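Local coordinates for protein cellulase IBT99 (Metagenomes, PDB 6WBT) that probably hydrolyses 6-phospho-alpha-glucosides as a family 4 glycoside hydrolase, with NAD and a manganese ion bound, at residues L25-K30 / V328-I333; L396-I401 / Y405-M410. One frame throughout, in Å; residues are numbered along the deposited sequence.

Overall arrangement
From the N terminus, the chain runs through strand 5-10 and helix 17-25 into the loop that leads to strand 33-39. This loop forms one half of interaction 1. The other half, on helix 321-334, comes almost 300 residues later, so the contact closes a very long loop. It ties the start of the NAD-binding Rossmann part to a helix of the family 4 C-terminal domain. Interaction 2 opens only after interaction 1 has closed. It joins helix 380-402 to helix 405-414 across a short turn. The two contacts are in series and neither nest nor cross. Their centres lie about 39 Å apart, on opposite sides of the chain's centre.

Interaction 1: residues L25-K30 / V328-I333; sequences LDQRQK and VVESLI
The carboxylate of E330 turns one face to K30 and holds one oxygen beside Q27. CB, CG and CD of K30 pass over that face. K30 CB lies 3.9 Å from E330 CD, and K30 CD is 3.2 Å from E330 OE2. The amide of Q27 sits beside the other oxygen, with Q27 NE2 3.0 Å from E330 OE1. Amide and carboxylate are almost parallel, with 13° between their planes. They are stepped rather than coplanar, and NE2 is raised on the same side as the K30 methylenes. The two side chains as a whole meet at about a right angle.

E330 reaches the loop because CG is anti to the backbone N (chi1 179°) and the chain beyond is extended. The lysine chain bends twice, at chi2 and chi3 (66°). Its methylenes therefore face the glutamate while the ammonium leads away. K30 NZ stays 4.6 Å from E330 OE2. It also makes a weak hydrogen bond to H334 and a long, weak ion pair with E336.

The contact lies at the outer side of the fold. It places the loop between helix 17-25 and strand 33-39 next to helix 321-334. On an adjoining face of that helix, V329 and L332 pack on strands 81-84 and 143-146.

Polar groups and methylenes thus carry this small contact. K30 may ease the negative charge of E330 and nearby E336 through space, without a direct salt bridge to E330.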
loop_
_atom_site.group_PDB
_atom_site.type_symbol
_atom_site.label_atom_id
_atom_site.label_comp_id
_atom_site.label_asym_id
_atom_site.label_seq_id
_atom_site.Cartn_x
_atom_site.Cartn_y
_atom_site.Cartn_z
ATOM N N LEU A 25 -37.209 8.943 -24.887
ATOM C CA LEU A 25 -38.355 9.808 -25.131
ATOM C C LEU A 25 -39.313 9.846 -23.948
ATOM O O LEU A 25 -40.038 10.835 -23.785
ATOM C CB LEU A 25 -39.098 9.358 -26.388
ATOM C CG LEU A 25 -38.351 9.504 -27.716
ATOM C CD1 LEU A 25 -39.209 9.019 -28.878
ATOM C CD2 LEU A 25 -37.913 10.945 -27.931
ATOM N N ASP A 26 -39.334 8.799 -23.121
ATOM C CA ASP A 26 -40.185 8.799 -21.936
ATOM C C ASP A 26 -39.712 9.774 -20.869
ATOM O O ASP A 26 -40.452 10.024 -19.913
ATOM C CB ASP A 26 -40.268 7.393 -21.339
ATOM C CG ASP A 26 -40.976 6.415 -22.251
ATOM O OD1 ASP A 26 -41.784 6.865 -23.093
ATOM O OD2 ASP A 26 -40.731 5.197 -22.125
ATOM N N GLN A 27 -38.502 10.318 -21.002
ATOM C CA GLN A 27 -37.991 11.315 -20.069
ATOM C C GLN A 27 -37.851 12.656 -20.776
ATOM O O GLN A 27 -36.824 13.330 -20.654
ATOM C CB GLN A 27 -36.659 10.867 -19.474
ATOM C CG GLN A 27 -36.728 9.544 -18.731
ATOM C CD GLN A 27 -37.559 9.630 -17.468
ATOM O OE1 GLN A 27 -38.395 8.767 -17.200
ATOM N NE2 GLN A 27 -37.327 10.673 -16.679
ATOM N N ARG A 28 -38.892 13.049 -21.514
ATOM C CA ARG A 28 -38.789 14.226 -22.370
ATOM C C ARG A 28 -38.790 15.518 -21.564
ATOM O O ARG A 28 -38.158 16.500 -21.973
ATOM C CB ARG A 28 -39.931 14.220 -23.382
ATOM C CG ARG A 28 -39.629 14.934 -24.686
ATOM C CD ARG A 28 -40.422 14.330 -25.840
ATOM N NE ARG A 28 -41.864 14.342 -25.597
ATOM C CZ ARG A 28 -42.569 13.287 -25.195
ATOM N NH1 ARG A 28 -41.966 12.123 -24.989
ATOM N NH2 ARG A 28 -43.876 13.395 -24.999
ATOM N N GLN A 29 -39.486 15.544 -20.424
ATOM C CA GLN A 29 -39.493 16.748 -19.601
ATOM C C GLN A 29 -38.152 16.971 -18.914
ATOM O O GLN A 29 -37.749 18.121 -18.705
ATOM C CB GLN A 29 -40.607 16.676 -18.556
ATOM C CG GLN A 29 -41.999 16.949 -19.100
ATOM C CD GLN A 29 -42.989 17.294 -18.004
ATOM O OE1 GLN A 29 -44.174 17.502 -18.264
ATOM N NE2 GLN A 29 -42.504 17.362 -16.770
ATOM N N LYS A 30 -37.450 15.896 -18.560
ATOM C CA LYS A 30 -36.175 16.018 -17.864
ATOM C C LYS A 30 -34.994 16.155 -18.811
ATOM O O LYS A 30 -33.988 16.777 -18.449
ATOM C CB LYS A 30 -35.959 14.811 -16.945
ATOM C CG LYS A 30 -37.087 14.578 -15.949
ATOM C CD LYS A 30 -36.626 14.794 -14.513
ATOM C CE LYS A 30 -36.263 16.246 -14.250
ATOM N NZ LYS A 30 -35.759 16.448 -12.863
ATOM N N VAL A 328 -28.783 7.429 -16.035
ATOM C CA VAL A 328 -27.418 7.915 -15.848
ATOM C C VAL A 328 -27.228 9.258 -16.548
ATOM O O VAL A 328 -26.735 10.221 -15.949
ATOM C CB VAL A 328 -26.404 6.867 -16.344
ATOM C CG1 VAL A 328 -25.017 7.472 -16.421
ATOM C CG2 VAL A 328 -26.406 5.651 -15.422
ATOM N N VAL A 329 -27.613 9.340 -17.826
ATOM C CA VAL A 329 -27.523 10.604 -18.555
ATOM C C VAL A 329 -28.343 11.679 -17.860
ATOM O O VAL A 329 -27.898 12.823 -17.709
ATOM C CB VAL A 329 -27.983 10.424 -20.013
ATOM C CG1 VAL A 329 -27.857 11.739 -20.771
ATOM C CG2 VAL A 329 -27.215 9.310 -20.698
ATOM N N GLU A 330 -29.560 11.330 -17.438
ATOM C CA GLU A 330 -30.414 12.289 -16.749
ATOM C C GLU A 330 -29.757 12.788 -15.468
ATOM O O GLU A 330 -29.848 13.976 -15.135
ATOM C CB GLU A 330 -31.768 11.649 -16.451
ATOM C CG GLU A 330 -32.743 12.548 -15.722
ATOM C CD GLU A 330 -34.032 11.834 -15.372
ATOM O OE1 GLU A 330 -34.398 10.875 -16.085
ATOM O OE2 GLU A 330 -34.679 12.227 -14.380
ATOM N N SER A 331 -29.077 11.897 -14.743
ATOM C CA SER A 331 -28.369 12.313 -13.540
ATOM C C SER A 331 -27.133 13.142 -13.861
ATOM O O SER A 331 -26.692 13.925 -13.015
ATOM C CB SER A 331 -27.982 11.092 -12.705
ATOM O OG SER A 331 -27.421 11.483 -11.464
ATOM N N LEU A 332 -26.568 12.987 -15.061
ATOM C CA LEU A 332 -25.467 13.837 -15.496
ATOM C C LEU A 332 -25.941 15.233 -15.875
ATOM O O LEU A 332 -25.181 16.201 -15.741
ATOM C CB LEU A 332 -24.742 13.197 -16.683
ATOM C CG LEU A 332 -23.936 11.922 -16.436
ATOM C CD1 LEU A 332 -23.645 11.211 -17.748
ATOM C CD2 LEU A 332 -22.642 12.248 -15.716
ATOM N N ILE A 333 -27.181 15.359 -16.344
ATOM C CA ILE A 333 -27.693 16.654 -16.783
ATOM C C ILE A 333 -28.095 17.509 -15.589
ATOM O O ILE A 333 -27.698 18.675 -15.479
ATOM C CB ILE A 333 -28.871 16.458 -17.754
ATOM C CG1 ILE A 333 -28.441 15.621 -18.957
ATOM C CG2 ILE A 333 -29.413 17.803 -18.215
ATOM C CD1 ILE A 333 -29.591 14.986 -19.699
#

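Interaction 2: residues L396-I401 / Y405-M410; sequences LVEAAI and YEKALM
One salt bridge joins E398 to K407. K407 NZ donates to E398 OE1 at 2.5 Å, from beyond the oxygen and tilted out of the carboxylate plane. The lysine chain bends at chi2 (-91°) and is extended after that, which carries NZ across to the glutamate. K407 CD passes 4.0 Å from E398 CB. The other oxygen, E398 OE2, pairs with R380 of the second subunit, so this carboxylate serves both the helix pair and the subunit interface. With an alanine in place of K407, E398 OE1 would probably be left without its charged mate in this helix pair.

The apolar part is small. A399 CB sits 3.8 Å from K407 CB and 4.0 Å from A408 CB. The two alanines meet here, which is consistent with the close approach of the segment axes, 7.8 Å.

The two helices form an antiparallel hairpin, with 164° between their segment directions. Helix 380-402 is backed by helices 114-136 and 151-161, where L396 touches M121 and I153. Y405 and A408 also pack on L428 of helix 421-434, and M257 of the second subunit meets E406 and L409.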
loop_
_atom_site.group_PDB
_atom_site.type_symbol
_atom_site.label_atom_id
_atom_site.label_comp_id
_atom_site.label_asym_id
_atom_site.label_seq_id
_atom_site.Cartn_x
_atom_site.Cartn_y
_atom_site.Cartn_z
ATOM N N LEU A 396 -4.057 -8.334 -21.356
ATOM C CA LEU A 396 -4.677 -8.216 -22.670
ATOM C C LEU A 396 -4.651 -6.780 -23.176
ATOM O O LEU A 396 -4.528 -6.552 -24.385
ATOM C CB LEU A 396 -6.114 -8.735 -22.623
ATOM C CG LEU A 396 -6.775 -8.971 -23.981
ATOM C CD1 LEU A 396 -6.116 -10.139 -24.696
ATOM C CD2 LEU A 396 -8.267 -9.207 -23.823
ATOM N N VAL A 397 -4.768 -5.803 -22.274
ATOM C CA VAL A 397 -4.668 -4.405 -22.679
ATOM C C VAL A 397 -3.240 -4.075 -23.096
ATOM O O VAL A 397 -3.014 -3.339 -24.064
ATOM C CB VAL A 397 -5.160 -3.484 -21.548
ATOM C CG1 VAL A 397 -4.935 -2.023 -21.908
ATOM C CG2 VAL A 397 -6.632 -3.740 -21.263
ATOM N N GLU A 398 -2.252 -4.622 -22.380
ATOM C CA GLU A 398 -0.860 -4.411 -22.760
ATOM C C GLU A 398 -0.540 -5.058 -24.102
ATOM O O GLU A 398 0.341 -4.581 -24.825
ATOM C CB GLU A 398 0.070 -4.955 -21.676
ATOM C CG GLU A 398 -0.100 -4.290 -20.321
ATOM C CD GLU A 398 0.747 -4.939 -19.245
ATOM O OE1 GLU A 398 1.507 -5.876 -19.568
ATOM O OE2 GLU A 398 0.651 -4.513 -18.075
ATOM N N ALA A 399 -1.243 -6.139 -24.450
ATOM C CA ALA A 399 -1.030 -6.775 -25.745
ATOM C C ALA A 399 -1.513 -5.893 -26.890
ATOM O O ALA A 399 -0.941 -5.933 -27.985
ATOM C CB ALA A 399 -1.734 -8.132 -25.785
ATOM N N ALA A 400 -2.557 -5.094 -26.659
ATOM C CA ALA A 400 -3.047 -4.184 -27.687
ATOM C C ALA A 400 -2.167 -2.950 -27.823
ATOM O O ALA A 400 -2.032 -2.408 -28.926
ATOM C CB ALA A 400 -4.487 -3.770 -27.379
ATOM N N ILE A 401 -1.563 -2.496 -26.725
ATOM C CA ILE A 401 -0.729 -1.300 -26.769
ATOM C C ILE A 401 0.657 -1.630 -27.305
ATOM O O ILE A 401 1.165 -0.960 -28.210
ATOM C CB ILE A 401 -0.653 -0.655 -25.372
ATOM C CG1 ILE A 401 -2.041 -0.202 -24.914
ATOM C CG2 ILE A 401 0.327 0.512 -25.375
ATOM C CD1 ILE A 401 -2.069 0.337 -23.501
ATOM N N TYR A 405 2.684 -10.460 -28.932
ATOM C CA TYR A 405 2.014 -11.755 -28.980
ATOM C C TYR A 405 2.125 -12.489 -27.650
ATOM O O TYR A 405 1.199 -13.211 -27.261
ATOM C CB TYR A 405 2.601 -12.602 -30.111
ATOM C CG TYR A 405 2.107 -14.033 -30.153
ATOM C CD1 TYR A 405 2.799 -15.049 -29.503
ATOM C CD2 TYR A 405 0.956 -14.370 -30.854
ATOM C CE1 TYR A 405 2.353 -16.355 -29.540
ATOM C CE2 TYR A 405 0.504 -15.677 -30.899
ATOM C CZ TYR A 405 1.206 -16.664 -30.240
ATOM O OH TYR A 405 0.761 -17.965 -30.280
ATOM N N GLU A 406 3.243 -12.317 -26.941
ATOM C CA GLU A 406 3.446 -13.032 -25.687
ATOM C C GLU A 406 2.523 -12.520 -24.590
ATOM O O GLU A 406 2.078 -13.302 -23.742
ATOM C CB GLU A 406 4.907 -12.918 -25.251
ATOM C CG GLU A 406 5.326 -13.943 -24.213
ATOM C CD GLU A 406 6.811 -13.894 -23.919
ATOM O OE1 GLU A 406 7.182 -13.804 -22.730
ATOM O OE2 GLU A 406 7.609 -13.941 -24.880
ATOM N N LYS A 407 2.224 -11.218 -24.588
ATOM C CA LYS A 407 1.278 -10.681 -23.614
ATOM C C LYS A 407 -0.116 -11.252 -23.832
ATOM O O LYS A 407 -0.859 -11.483 -22.870
ATOM C CB LYS A 407 1.249 -9.155 -23.696
ATOM C CG LYS A 407 2.549 -8.474 -23.296
ATOM C CD LYS A 407 2.575 -8.132 -21.816
ATOM C CE LYS A 407 3.832 -7.351 -21.458
ATOM N NZ LYS A 407 3.774 -6.799 -20.075
ATOM N N ALA A 408 -0.492 -11.484 -25.092
ATOM C CA ALA A 408 -1.785 -12.097 -25.378
ATOM C C ALA A 408 -1.822 -13.544 -24.906
ATOM O O ALA A 408 -2.836 -14.000 -24.363
ATOM C CB ALA A 408 -2.092 -12.007 -26.873
ATOM N N LEU A 409 -0.727 -14.283 -25.103
ATOM C CA LEU A 409 -0.660 -15.652 -24.606
ATOM C C LEU A 409 -0.725 -15.685 -23.084
ATOM O O LEU A 409 -1.311 -16.602 -22.498
ATOM C CB LEU A 409 0.616 -16.329 -25.106
ATOM C CG LEU A 409 0.832 -17.782 -24.683
ATOM C CD1 LEU A 409 -0.304 -18.659 -25.186
ATOM C CD2 LEU A 409 2.172 -18.292 -25.187
HETATM N N MSE A 410 -0.132 -14.692 -22.431
HETATM C CA MSE A 410 -0.192 -14.575 -20.981
HETATM C C MSE A 410 -1.610 -14.264 -20.517
HETATM O O MSE A 410 -2.034 -14.695 -19.445
HETATM C CB MSE A 410 0.775 -13.495 -20.493
HETATM C CG MSE A 410 2.238 -13.899 -20.550
HETATM SE SE MSE A 410 3.442 -12.455 -20.037
HETATM C CE MSE A 410 5.090 -13.482 -19.873
#